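Fatty-acid-binding protein 1 (Arabidopsis thaliana, PDB 4DOO) binds fatty acids in the plastid, preferring saturated ones, through a chalcone-isomerase-like domain, and may take part in alpha-linolenic acid metabolism. Local coordinates at residues A[28-33]-A[41-46]; A[10-15]-A[90-95]; A[152-157]-A[169-174]; A[113-118]-A[174-179]. All blocks are in the same frame, centred on the assembly; numbering follows the deposited sequence.

Interaction 1: A[28-33]-A[41-46]; sequences GLRKKS and DVYAFG. With K (potassium ion), chain E; DAO (lauric acid), chain C; DAO (lauric acid), chain D.
Gly-28 lies under one face of the Phe-45 ring, its CA 4.1 Å from the ring centroid in a CH-pi contact, while its backbone N and O both bond to Phe-45 in an antiparallel hydrogen-bonded pair. Leu-29 turns to the other face of the sheet, where CD2 packs on Ala-44 CB at 3.7 Å. Arg-30 carries the contact: its N reaches Tyr-43 O almost straight (178°), and its O takes both Val-42 N and, weakly, Tyr-43 N, which makes a classic beta bulge. Arg-30 CB lies over the centre of the Tyr-43 ring, 3.5 Å from its centroid; with CG anti to the backbone N (chi1 -168°) the chain runs on past Tyr-43 CZ and OH and bends at chi2 to bring the guanidinium to the carboxylate of one laurate. NE grips O2 of that laurate at 2.7 Å and NH2 grips O1 at 2.8 Å. Tyr-43 OH donates to the same O2, and NH1 of Arg-30 donates to Lys-31 O, helping to fix the guanidinium. A leucine in place of Arg-30 would probably leave the carboxylate without its charge partner, held by hydroxyls such as those of Tyr-43 and Ser-110. Lys-31 runs alongside Asp-41, whose OD1 pairs with Lys-9. Lys-32 CB meets Val-42 CG2, and its CG lies 3.8 Å from C5 of the second laurate. Ser-33 OG binds the potassium ion. The hairpin of strands 22-33 and 39-50 is continued by strand 87-93 beside 41-46, while Tyr-181 of helix 171-182 meets both Tyr-43 OH and the Phe-45 ring.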
# COMPACT_ATOMS: atom_id res chain seq x y z
N GLY A 28 9.04 1.21 3.01
CA GLY A 28 9.85 0.33 2.18
C GLY A 28 10.19 0.89 0.81
O GLY A 28 9.88 2.04 0.50
N LEU A 29 10.82 0.05 -0.01
CA LEU A 29 11.21 0.43 -1.36
C LEU A 29 10.68 -0.59 -2.36
O LEU A 29 10.72 -1.79 -2.12
CB LEU A 29 12.74 0.49 -1.48
CG LEU A 29 13.52 1.52 -0.66
CD1 LEU A 29 15.00 1.39 -1.00
CD2 LEU A 29 13.02 2.92 -0.96
N ARG A 30 10.18 -0.08 -3.49
CA ARG A 30 9.67 -0.92 -4.56
C ARG A 30 10.78 -0.88 -5.59
O ARG A 30 11.08 0.19 -6.14
CB ARG A 30 8.38 -0.33 -5.14
CG ARG A 30 7.58 -1.24 -6.08
CD ARG A 30 8.11 -1.26 -7.51
NE ARG A 30 7.10 -1.79 -8.42
CZ ARG A 30 7.33 -2.69 -9.37
NH1 ARG A 30 8.56 -3.17 -9.55
NH2 ARG A 30 6.34 -3.12 -10.14
N LYS A 31 11.41 -2.02 -5.83
CA LYS A 31 12.51 -2.10 -6.78
C LYS A 31 12.13 -2.82 -8.06
O LYS A 31 11.07 -3.43 -8.16
CB LYS A 31 13.70 -2.83 -6.14
CG LYS A 31 14.24 -2.17 -4.89
CD LYS A 31 15.24 -3.06 -4.18
CE LYS A 31 15.71 -2.43 -2.87
NZ LYS A 31 16.69 -3.29 -2.15
N LYS A 32 13.01 -2.72 -9.04
CA LYS A 32 12.85 -3.38 -10.33
C LYS A 32 14.14 -4.15 -10.55
O LYS A 32 15.22 -3.56 -10.61
CB LYS A 32 12.66 -2.35 -11.44
CG LYS A 32 12.73 -2.93 -12.85
CD LYS A 32 11.66 -3.98 -13.10
CE LYS A 32 11.72 -4.48 -14.54
NZ LYS A 32 10.69 -5.52 -14.82
N SER A 33 14.04 -5.47 -10.64
CA SER A 33 15.22 -6.29 -10.85
C SER A 33 15.57 -6.32 -12.32
O SER A 33 14.75 -6.71 -13.16
CB SER A 33 14.97 -7.72 -10.35
OG SER A 33 16.16 -8.50 -10.44
N ASP A 41 15.89 1.32 -7.81
CA ASP A 41 14.93 1.67 -6.78
C ASP A 41 13.92 2.54 -7.52
O ASP A 41 14.26 3.63 -7.98
CB ASP A 41 15.58 2.50 -5.66
CG ASP A 41 16.73 1.78 -4.98
OD1 ASP A 41 16.57 0.59 -4.66
OD2 ASP A 41 17.78 2.41 -4.77
N VAL A 42 12.68 2.06 -7.64
CA VAL A 42 11.66 2.81 -8.38
C VAL A 42 10.99 3.88 -7.53
O VAL A 42 10.90 5.03 -7.95
CB VAL A 42 10.60 1.86 -8.95
CG1 VAL A 42 9.62 2.64 -9.83
CG2 VAL A 42 11.28 0.76 -9.76
N TYR A 43 10.51 3.49 -6.35
CA TYR A 43 9.88 4.45 -5.45
C TYR A 43 9.90 3.95 -4.02
O TYR A 43 10.06 2.76 -3.76
CB TYR A 43 8.43 4.75 -5.88
CG TYR A 43 7.45 3.57 -5.87
CD1 TYR A 43 7.13 2.90 -7.05
CD2 TYR A 43 6.82 3.17 -4.69
CE1 TYR A 43 6.19 1.87 -7.05
CE2 TYR A 43 5.89 2.14 -4.68
CZ TYR A 43 5.57 1.49 -5.86
OH TYR A 43 4.62 0.50 -5.87
N ALA A 44 9.78 4.89 -3.08
CA ALA A 44 9.74 4.56 -1.67
C ALA A 44 8.26 4.64 -1.31
O ALA A 44 7.52 5.42 -1.91
CB ALA A 44 10.52 5.58 -0.85
N PHE A 45 7.83 3.84 -0.35
CA PHE A 45 6.43 3.88 0.05
C PHE A 45 6.27 3.79 1.55
O PHE A 45 7.14 3.27 2.26
CB PHE A 45 5.62 2.78 -0.67
CG PHE A 45 6.05 1.38 -0.33
CD1 PHE A 45 5.54 0.73 0.79
CD2 PHE A 45 6.95 0.69 -1.15
CE1 PHE A 45 5.92 -0.58 1.11
CE2 PHE A 45 7.34 -0.61 -0.85
CZ PHE A 45 6.83 -1.25 0.28
N GLY A 46 5.16 4.34 2.05
CA GLY A 46 4.88 4.31 3.46
C GLY A 46 3.46 3.80 3.62
O GLY A 46 2.56 4.24 2.90
K K E . 18.89 -8.07 -10.71
O1 DAO C . 3.75 -2.06 -9.75
O2 DAO C . 4.57 -0.85 -8.09
C1 DAO C . 3.60 -1.34 -8.72
C2 DAO C . 2.20 -1.06 -8.24
C3 DAO C . 1.87 0.41 -8.46
C4 DAO C . 0.39 0.69 -8.16
C5 DAO C . 0.12 2.19 -8.09
C6 DAO C . -0.05 2.80 -9.48
C7 DAO C . 0.31 4.28 -9.49
C8 DAO C . 0.59 4.74 -10.91
C9 DAO C . 1.11 6.16 -10.94
C10 DAO C . 1.30 6.63 -12.38
C11 DAO C . 1.12 8.14 -12.48
C12 DAO C . 1.52 8.63 -13.85
O1 DAO D . 14.98 -0.14 -17.15
O2 DAO D . 14.27 1.94 -16.99
C1 DAO D . 14.29 0.75 -16.61
C2 DAO D . 13.43 0.36 -15.42
C3 DAO D . 11.99 0.11 -15.88
C4 DAO D . 11.00 0.76 -14.92
C5 DAO D . 10.23 -0.30 -14.13
C6 DAO D . 8.74 0.00 -14.12
C7 DAO D . 8.21 0.10 -12.69
C8 DAO D . 7.05 1.08 -12.61
C9 DAO D . 6.17 0.81 -11.40
C10 DAO D . 5.97 2.09 -10.59
C11 DAO D . 4.52 2.55 -10.61
C12 DAO D . 4.37 3.92 -10.00
O HOH W 1 20.45 -8.68 -8.06

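Interaction 2: A[10-15]-A[90-95]; sequences TGFSFP and RLQIVY. With DAO (lauric acid), chain D.
Gln-92 reaches across to the 10-15 segment between Phe-12 and Phe-14. Its CB sits at the edge of the Phe-12 ring, in the ring plane, 3.5 Å from CD1. CG, placed anti to the carbonyl carbon (chi1 -70°), passes near CE1 and CZ of Phe-14, and the extended chain then carries CD toward Ser-13. At the tip the amide divides its work: NE2 donates to Ser-13 O at 2.8 Å, from well above that carbonyl's plane, and OE1 accepts from a water that in turn takes Ser-13 N. The same NE2 stands 3.1 Å above the centre of the Phe-14 ring, which is turned 66° from the amide plane. An alanine in place of Gln-92 is likely to leave Ser-13 without this direct bond and to open a gap over the Phe-14 ring.

The two segments run roughly antiparallel but are not neighbouring strands. Strand 13-18 belongs to the N-terminal end of the antiparallel sheet of this chalcone-isomerase-like fold, with strands 22-33 and 39-50 between it and strand 87-93 in the order across the sheet, so the contact is made by side chains across the curved sheet's face. Thr-10 OG1 accepts from Phe-12 N in an ST turn, and its CG2 meets Val-94 CG2 at 3.7 Å. That valine methyl also lies over the face of Phe-12, 4.2 Å from the ring centroid. Phe-14 presents its edge to Arg-90 O, with CE1 at 3.4 Å. Arg-90, salt-bridged through NE to Asp-147, brings NH1 near Pro-15 CD, and a water joins NH1 to Ser-13 O.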
# COMPACT_ATOMS: atom_id res chain seq x y z
N THR A 10 17.07 6.10 0.27
CA THR A 10 16.69 7.18 -0.64
C THR A 10 16.70 8.56 0.01
O THR A 10 16.88 9.57 -0.68
CB THR A 10 15.29 6.95 -1.23
OG1 THR A 10 14.32 7.00 -0.18
CG2 THR A 10 15.21 5.60 -1.91
N GLY A 11 16.52 8.60 1.32
CA GLY A 11 16.50 9.87 2.01
C GLY A 11 15.11 10.51 2.04
O GLY A 11 14.92 11.56 2.64
N PHE A 12 14.14 9.87 1.40
CA PHE A 12 12.78 10.41 1.36
C PHE A 12 12.11 10.35 2.73
O PHE A 12 12.27 9.38 3.47
CB PHE A 12 11.94 9.69 0.31
CG PHE A 12 12.36 9.97 -1.11
CD1 PHE A 12 11.46 9.82 -2.15
CD2 PHE A 12 13.65 10.41 -1.40
CE1 PHE A 12 11.83 10.09 -3.47
CE2 PHE A 12 14.03 10.69 -2.71
CZ PHE A 12 13.12 10.53 -3.74
N SER A 13 11.36 11.39 3.05
CA SER A 13 10.68 11.49 4.34
C SER A 13 9.18 11.25 4.29
O SER A 13 8.50 11.64 3.33
CB SER A 13 10.96 12.87 4.95
OG SER A 13 10.31 13.02 6.20
N PHE A 14 8.67 10.59 5.32
CA PHE A 14 7.25 10.29 5.45
C PHE A 14 6.76 10.75 6.82
O PHE A 14 7.39 10.46 7.84
CB PHE A 14 7.00 8.78 5.34
CG PHE A 14 7.26 8.22 3.98
CD1 PHE A 14 6.23 8.08 3.06
CD2 PHE A 14 8.55 7.82 3.62
CE1 PHE A 14 6.48 7.55 1.79
CE2 PHE A 14 8.80 7.30 2.35
CZ PHE A 14 7.77 7.16 1.44
N PRO A 15 5.63 11.46 6.87
CA PRO A 15 5.12 11.92 8.17
C PRO A 15 4.71 10.74 9.04
O PRO A 15 4.22 9.73 8.53
CB PRO A 15 3.94 12.81 7.78
CG PRO A 15 3.46 12.20 6.49
CD PRO A 15 4.76 11.90 5.77
N ARG A 90 1.42 5.78 0.63
CA ARG A 90 2.00 6.95 -0.01
C ARG A 90 3.26 6.56 -0.77
O ARG A 90 4.19 5.99 -0.19
CB ARG A 90 2.34 8.02 1.04
CG ARG A 90 3.20 9.15 0.49
CD ARG A 90 3.25 10.32 1.45
NE ARG A 90 1.93 10.91 1.62
CZ ARG A 90 1.68 11.98 2.37
NH1 ARG A 90 2.66 12.59 3.02
NH2 ARG A 90 0.44 12.45 2.46
N LEU A 91 3.27 6.85 -2.06
CA LEU A 91 4.41 6.54 -2.92
C LEU A 91 5.14 7.83 -3.25
O LEU A 91 4.51 8.85 -3.50
CB LEU A 91 3.96 5.91 -4.24
CG LEU A 91 3.16 4.61 -4.28
CD1 LEU A 91 1.74 4.86 -3.83
CD2 LEU A 91 3.17 4.06 -5.70
N GLN A 92 6.47 7.77 -3.24
CA GLN A 92 7.30 8.91 -3.61
C GLN A 92 8.30 8.39 -4.63
O GLN A 92 9.14 7.54 -4.32
CB GLN A 92 8.03 9.48 -2.39
CG GLN A 92 7.10 10.17 -1.40
CD GLN A 92 7.86 10.87 -0.29
OE1 GLN A 92 8.61 11.81 -0.54
NE2 GLN A 92 7.67 10.40 0.93
N ILE A 93 8.17 8.88 -5.86
CA ILE A 93 9.02 8.43 -6.97
C ILE A 93 10.50 8.72 -6.77
O ILE A 93 10.90 9.86 -6.55
CB ILE A 93 8.55 9.06 -8.31
CG1 ILE A 93 7.06 8.78 -8.52
CG2 ILE A 93 9.37 8.50 -9.48
CD1 ILE A 93 6.70 7.30 -8.52
N VAL A 94 11.31 7.66 -6.86
CA VAL A 94 12.75 7.76 -6.70
C VAL A 94 13.50 7.81 -8.04
O VAL A 94 14.32 8.70 -8.26
CB VAL A 94 13.29 6.56 -5.87
CG1 VAL A 94 14.81 6.58 -5.83
CG2 VAL A 94 12.71 6.61 -4.46
N TYR A 95 13.22 6.84 -8.91
CA TYR A 95 13.87 6.77 -10.22
C TYR A 95 13.47 7.98 -11.06
O TYR A 95 12.28 8.28 -11.20
CB TYR A 95 13.47 5.47 -10.93
CG TYR A 95 14.26 5.19 -12.20
CD1 TYR A 95 15.65 5.12 -12.17
CD2 TYR A 95 13.61 4.97 -13.41
CE1 TYR A 95 16.38 4.84 -13.33
CE2 TYR A 95 14.33 4.70 -14.58
CZ TYR A 95 15.72 4.64 -14.52
OH TYR A 95 16.44 4.38 -15.67
O1 DAO D . 14.98 -0.14 -17.15
O2 DAO D . 14.27 1.94 -16.99
C1 DAO D . 14.29 0.75 -16.61
C2 DAO D . 13.43 0.36 -15.42
C3 DAO D . 11.99 0.11 -15.88
C4 DAO D . 11.00 0.76 -14.92
C5 DAO D . 10.23 -0.30 -14.13
C6 DAO D . 8.74 0.00 -14.12
C7 DAO D . 8.21 0.10 -12.69
C8 DAO D . 7.05 1.08 -12.61
C9 DAO D . 6.17 0.81 -11.40
C10 DAO D . 5.97 2.09 -10.59
C11 DAO D . 4.52 2.55 -10.61
C12 DAO D . 4.37 3.92 -10.00
O HOH W 2 10.64 13.14 0.90
O HOH W 3 5.73 12.53 2.48

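Interaction 3: A[152-157]-A[169-174]; sequences PGHVLS and KSHLLC
His-154 and Val-155 form a G1 beta bulge at the turn into strand 155-160, and the backbone closes on the other segment with Val-155 opposite Lys-169 in an antiparallel non-hydrogen-bonded pair, CA atoms 4.1 Å apart, and with Ser-170 N donating to His-154 O at 3.2 Å. The contact thus joins a hairpin at the C-terminal edge of the chalcone-isomerase-like sheet to the first turn of helix 171-182, for which Ser-170 is the N-cap: its OG accepts from Leu-173 N. Gly-153 and His-154 have positive phi, which suits the glycine.

On the outer side, His-154 and His-171 lie side by side and point the same way, their rings in an offset stack with centroids 4.0 Å apart and planes only 14° from parallel. CD2 of His-171 sits over the centre of the His-154 ring, whereas CD2 of His-154 is shifted toward the rim of its partner. His-171 has CG anti to the backbone N (chi1 -171°), which points the ring back past the start of the helix, toward His-154. Farther inward, Cys-174 SG packs against Leu-156 CB at 3.9 Å and rests close to the carbonyl of His-154. Leu-156 and Leu-173 cross at about a right angle, with their CD2 methyls tightly packed; Phe-130 of helix 124-131 also meets Leu-156, and Val-111 of helix 100-118 meets Leu-173. At the exposed edge Lys-169 crosses Val-155 obliquely, its CG 3.8 Å from Val-155 CG2. Its chain stays extended until chi4 (57°), where the bend delivers NZ to a lone pair of Gly-153 O at 3.0 Å, in the carbonyl plane.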
# COMPACT_ATOMS: atom_id res chain seq x y z
N PRO A 152 -13.66 4.23 3.56
CA PRO A 152 -14.73 3.35 4.06
C PRO A 152 -15.51 2.68 2.94
O PRO A 152 -15.68 3.25 1.86
CB PRO A 152 -15.59 4.30 4.89
CG PRO A 152 -14.58 5.25 5.45
CD PRO A 152 -13.69 5.54 4.24
N GLY A 153 -15.98 1.46 3.20
CA GLY A 153 -16.74 0.73 2.20
C GLY A 153 -15.83 0.25 1.08
O GLY A 153 -16.25 0.16 -0.07
N HIS A 154 -14.59 -0.05 1.43
CA HIS A 154 -13.61 -0.52 0.46
C HIS A 154 -13.64 0.26 -0.86
O HIS A 154 -13.80 -0.31 -1.94
CB HIS A 154 -13.81 -2.02 0.20
CG HIS A 154 -13.57 -2.87 1.41
ND1 HIS A 154 -14.44 -2.90 2.48
CD2 HIS A 154 -12.53 -3.67 1.74
CE1 HIS A 154 -13.95 -3.69 3.42
NE2 HIS A 154 -12.79 -4.17 3.00
N VAL A 155 -13.48 1.58 -0.75
CA VAL A 155 -13.44 2.45 -1.91
C VAL A 155 -11.99 2.87 -2.09
O VAL A 155 -11.39 3.42 -1.17
CB VAL A 155 -14.31 3.71 -1.71
CG1 VAL A 155 -14.07 4.70 -2.85
CG2 VAL A 155 -15.78 3.33 -1.63
N LEU A 156 -11.43 2.61 -3.27
CA LEU A 156 -10.04 2.98 -3.54
C LEU A 156 -9.96 4.37 -4.15
O LEU A 156 -10.48 4.60 -5.24
CB LEU A 156 -9.40 1.98 -4.50
CG LEU A 156 -7.96 2.35 -4.87
CD1 LEU A 156 -7.03 1.83 -3.80
CD2 LEU A 156 -7.60 1.76 -6.22
N SER A 157 -9.29 5.28 -3.46
CA SER A 157 -9.14 6.64 -3.96
C SER A 157 -7.67 6.94 -4.24
O SER A 157 -6.79 6.48 -3.52
CB SER A 157 -9.69 7.65 -2.96
OG SER A 157 -11.08 7.46 -2.78
N LYS A 169 -14.91 1.94 -6.37
CA LYS A 169 -15.47 1.17 -5.27
C LYS A 169 -15.34 -0.30 -5.65
O LYS A 169 -16.04 -0.78 -6.55
CB LYS A 169 -16.94 1.54 -5.06
CG LYS A 169 -17.57 0.83 -3.87
CD LYS A 169 -19.04 1.18 -3.72
CE LYS A 169 -19.63 0.45 -2.53
NZ LYS A 169 -18.89 0.77 -1.27
N SER A 170 -14.44 -1.00 -4.99
CA SER A 170 -14.21 -2.41 -5.27
C SER A 170 -13.40 -3.07 -4.17
O SER A 170 -12.24 -2.73 -3.95
CB SER A 170 -13.49 -2.57 -6.62
OG SER A 170 -13.03 -3.90 -6.82
N HIS A 171 -14.02 -4.01 -3.48
CA HIS A 171 -13.35 -4.74 -2.41
C HIS A 171 -12.17 -5.49 -3.03
O HIS A 171 -11.08 -5.55 -2.45
CB HIS A 171 -14.33 -5.72 -1.77
CG HIS A 171 -13.82 -6.37 -0.53
ND1 HIS A 171 -12.70 -7.18 -0.52
CD2 HIS A 171 -14.27 -6.34 0.75
CE1 HIS A 171 -12.49 -7.62 0.71
NE2 HIS A 171 -13.43 -7.13 1.50
N LEU A 172 -12.40 -6.05 -4.21
CA LEU A 172 -11.37 -6.80 -4.91
C LEU A 172 -10.14 -5.95 -5.24
O LEU A 172 -9.00 -6.36 -4.97
CB LEU A 172 -11.94 -7.39 -6.21
CG LEU A 172 -10.96 -8.13 -7.11
CD1 LEU A 172 -10.32 -9.28 -6.35
CD2 LEU A 172 -11.69 -8.64 -8.35
N LEU A 173 -10.36 -4.78 -5.83
CA LEU A 173 -9.25 -3.90 -6.18
C LEU A 173 -8.48 -3.45 -4.94
O LEU A 173 -7.25 -3.46 -4.94
CB LEU A 173 -9.77 -2.67 -6.93
CG LEU A 173 -8.70 -1.70 -7.44
CD1 LEU A 173 -7.74 -2.44 -8.38
CD2 LEU A 173 -9.36 -0.55 -8.17
N CYS A 174 -9.19 -3.07 -3.88
CA CYS A 174 -8.53 -2.64 -2.65
C CYS A 174 -7.62 -3.74 -2.12
O CYS A 174 -6.46 -3.50 -1.80
CB CYS A 174 -9.55 -2.27 -1.58
SG CYS A 174 -10.37 -0.69 -1.86

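Interaction 4: A[113-118]-A[174-179]; sequences NRLKKF and CRSILD
Two helices of the chalcone-isomerase-like domain, 100-118 and 171-182, cross here, the segments 113-118 and 174-179 with their axes 8.7 Å apart at closest and their directions 125° apart. The backbones come nearest at Arg-114 and Ser-176, where Arg-114 CB meets Ser-176 CB at 3.7 Å. Ser-176 fits between the side chains of Arg-114 and Leu-115: Leu-115 CD2 lies 3.2 Å from Ser-176 OG, a hydroxyl whose hydrogen-bond partner is Leu-172 O one turn back in its own helix.

Beyond this crossing at Ser-176, a salt bridge ties the helices together. Arg-114, bent at chi2, runs over the Ser-176 carbonyl and offers NE to Asp-179 OD1 at 2.8 Å. OD1 lies near the guanidinium plane and accepts on its anti lone pair, the one away from OD2, with guanidinium and carboxylate planes 66° apart. A water spans the same pair, donating to OD1 and accepting from Arg-114 NH2, so that OD1 takes two donors. Asp-179 is buried, and these partners probably help it keep its negative charge. Arg-175 comes to the same carboxylate only at long range; its firmer salt bridge is to Asp-78 of helix 76-82.

Phe-118, at the exposed end of helix 100-118, covers the carboxylate from the side. Its edge, not its face, is turned to Asp-179, the ring and carboxylate planes being nearly perpendicular at 85°. The guanidinium of Arg-175 stands near this ring obliquely, at most a weak cation-pi attraction. The contact ends at the rim of the ring, where Phe-118 CE1 lies 3.6 Å from Asp-179 CG.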
# COMPACT_ATOMS: atom_id res chain seq x y z
N ASN A 113 -1.89 -9.25 -11.88
CA ASN A 113 -1.50 -10.53 -11.29
C ASN A 113 -2.32 -10.79 -10.03
O ASN A 113 -2.78 -11.91 -9.79
CB ASN A 113 0.01 -10.52 -10.96
CG ASN A 113 0.45 -11.73 -10.13
OD1 ASN A 113 0.18 -11.82 -8.93
ND2 ASN A 113 1.15 -12.67 -10.78
N ARG A 114 -2.51 -9.75 -9.23
CA ARG A 114 -3.26 -9.89 -7.99
C ARG A 114 -4.77 -10.02 -8.20
O ARG A 114 -5.43 -10.78 -7.49
CB ARG A 114 -2.94 -8.72 -7.05
CG ARG A 114 -1.52 -8.76 -6.49
CD ARG A 114 -1.26 -10.03 -5.69
NE ARG A 114 0.01 -10.01 -4.97
CZ ARG A 114 1.21 -10.13 -5.54
NH1 ARG A 114 1.32 -10.27 -6.85
NH2 ARG A 114 2.30 -10.10 -4.79
N LEU A 115 -5.31 -9.29 -9.17
CA LEU A 115 -6.73 -9.35 -9.46
C LEU A 115 -7.17 -10.76 -9.88
O LEU A 115 -8.23 -11.23 -9.47
CB LEU A 115 -7.11 -8.35 -10.55
CG LEU A 115 -7.10 -6.88 -10.14
CD1 LEU A 115 -7.44 -6.01 -11.34
CD2 LEU A 115 -8.11 -6.66 -9.02
N LYS A 116 -6.35 -11.43 -10.69
CA LYS A 116 -6.70 -12.78 -11.13
C LYS A 116 -6.45 -13.77 -10.00
O LYS A 116 -7.04 -14.85 -9.98
CB LYS A 116 -5.87 -13.19 -12.34
CG LYS A 116 -6.29 -14.54 -12.90
CD LYS A 116 -5.26 -15.14 -13.83
CE LYS A 116 -5.70 -16.53 -14.28
NZ LYS A 116 -4.62 -17.25 -15.01
N LYS A 117 -5.58 -13.39 -9.08
CA LYS A 117 -5.25 -14.24 -7.94
C LYS A 117 -6.40 -14.28 -6.95
O LYS A 117 -6.66 -15.31 -6.33
CB LYS A 117 -4.01 -13.70 -7.24
CG LYS A 117 -3.36 -14.66 -6.27
CD LYS A 117 -2.18 -15.38 -6.91
CE LYS A 117 -1.06 -14.40 -7.25
NZ LYS A 117 0.15 -15.07 -7.79
N PHE A 118 -7.11 -13.16 -6.81
CA PHE A 118 -8.21 -13.06 -5.86
C PHE A 118 -9.62 -12.97 -6.45
O PHE A 118 -10.59 -13.25 -5.76
CB PHE A 118 -7.99 -11.85 -4.96
CG PHE A 118 -6.75 -11.93 -4.11
CD1 PHE A 118 -6.08 -10.78 -3.73
CD2 PHE A 118 -6.26 -13.16 -3.68
CE1 PHE A 118 -4.93 -10.85 -2.93
CE2 PHE A 118 -5.12 -13.24 -2.89
CZ PHE A 118 -4.45 -12.08 -2.51
N CYS A 174 -9.19 -3.07 -3.88
CA CYS A 174 -8.53 -2.64 -2.65
C CYS A 174 -7.62 -3.74 -2.12
O CYS A 174 -6.46 -3.50 -1.80
CB CYS A 174 -9.55 -2.27 -1.58
SG CYS A 174 -10.37 -0.69 -1.86
N ARG A 175 -8.17 -4.95 -2.04
CA ARG A 175 -7.44 -6.11 -1.55
C ARG A 175 -6.21 -6.39 -2.40
O ARG A 175 -5.12 -6.64 -1.88
CB ARG A 175 -8.36 -7.33 -1.57
CG ARG A 175 -7.84 -8.52 -0.81
CD ARG A 175 -7.81 -8.23 0.67
NE ARG A 175 -7.76 -9.46 1.45
CZ ARG A 175 -6.80 -10.37 1.36
NH1 ARG A 175 -5.78 -10.19 0.53
NH2 ARG A 175 -6.87 -11.47 2.10
N SER A 176 -6.39 -6.37 -3.72
CA SER A 176 -5.29 -6.65 -4.64
C SER A 176 -4.13 -5.67 -4.51
O SER A 176 -2.97 -6.08 -4.41
CB SER A 176 -5.81 -6.63 -6.08
OG SER A 176 -6.80 -7.63 -6.28
N ILE A 177 -4.44 -4.38 -4.51
CA ILE A 177 -3.39 -3.37 -4.39
C ILE A 177 -2.65 -3.48 -3.06
O ILE A 177 -1.43 -3.53 -3.03
CB ILE A 177 -3.98 -1.95 -4.56
CG1 ILE A 177 -4.46 -1.78 -6.01
CG2 ILE A 177 -2.93 -0.90 -4.24
CD1 ILE A 177 -5.15 -0.46 -6.28
N LEU A 178 -3.40 -3.54 -1.96
CA LEU A 178 -2.79 -3.67 -0.64
C LEU A 178 -1.94 -4.92 -0.52
O LEU A 178 -0.93 -4.92 0.18
CB LEU A 178 -3.85 -3.69 0.45
CG LEU A 178 -4.52 -2.37 0.82
CD1 LEU A 178 -5.61 -2.62 1.86
CD2 LEU A 178 -3.47 -1.40 1.37
N ASP A 179 -2.33 -5.99 -1.20
CA ASP A 179 -1.59 -7.24 -1.13
C ASP A 179 -0.16 -7.10 -1.65
O ASP A 179 0.73 -7.85 -1.24
CB ASP A 179 -2.32 -8.36 -1.89
CG ASP A 179 -1.76 -9.74 -1.57
OD1 ASP A 179 -1.03 -10.31 -2.41
OD2 ASP A 179 -2.06 -10.25 -0.47
O HOH W 4 1.61 -10.95 -1.77

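Interaction 1 is the most buried of the four and the one that hydrogen-bonds a fatty-acid carboxylate, its hairpin pairing by backbone bonds. Interaction 2 touches it directly: Val-42 O and Ala-44 O probably accept from Val-94 N and Gln-92 N, and both interactions meet the second fatty acid, but interaction 2 is partly buried and works through aromatic rings, an amide and waters. Interactions 3 and 4, both partly buried, share helix 171-182 and Cys-174. Interaction 3 fastens that helix's start to the sheet edge, by aliphatic packing inside and a histidine stack outside, with His-171 and Lys-169 exposed; interaction 4 joins it to helix 100-118 through a salt bridge, with Phe-118 exposed.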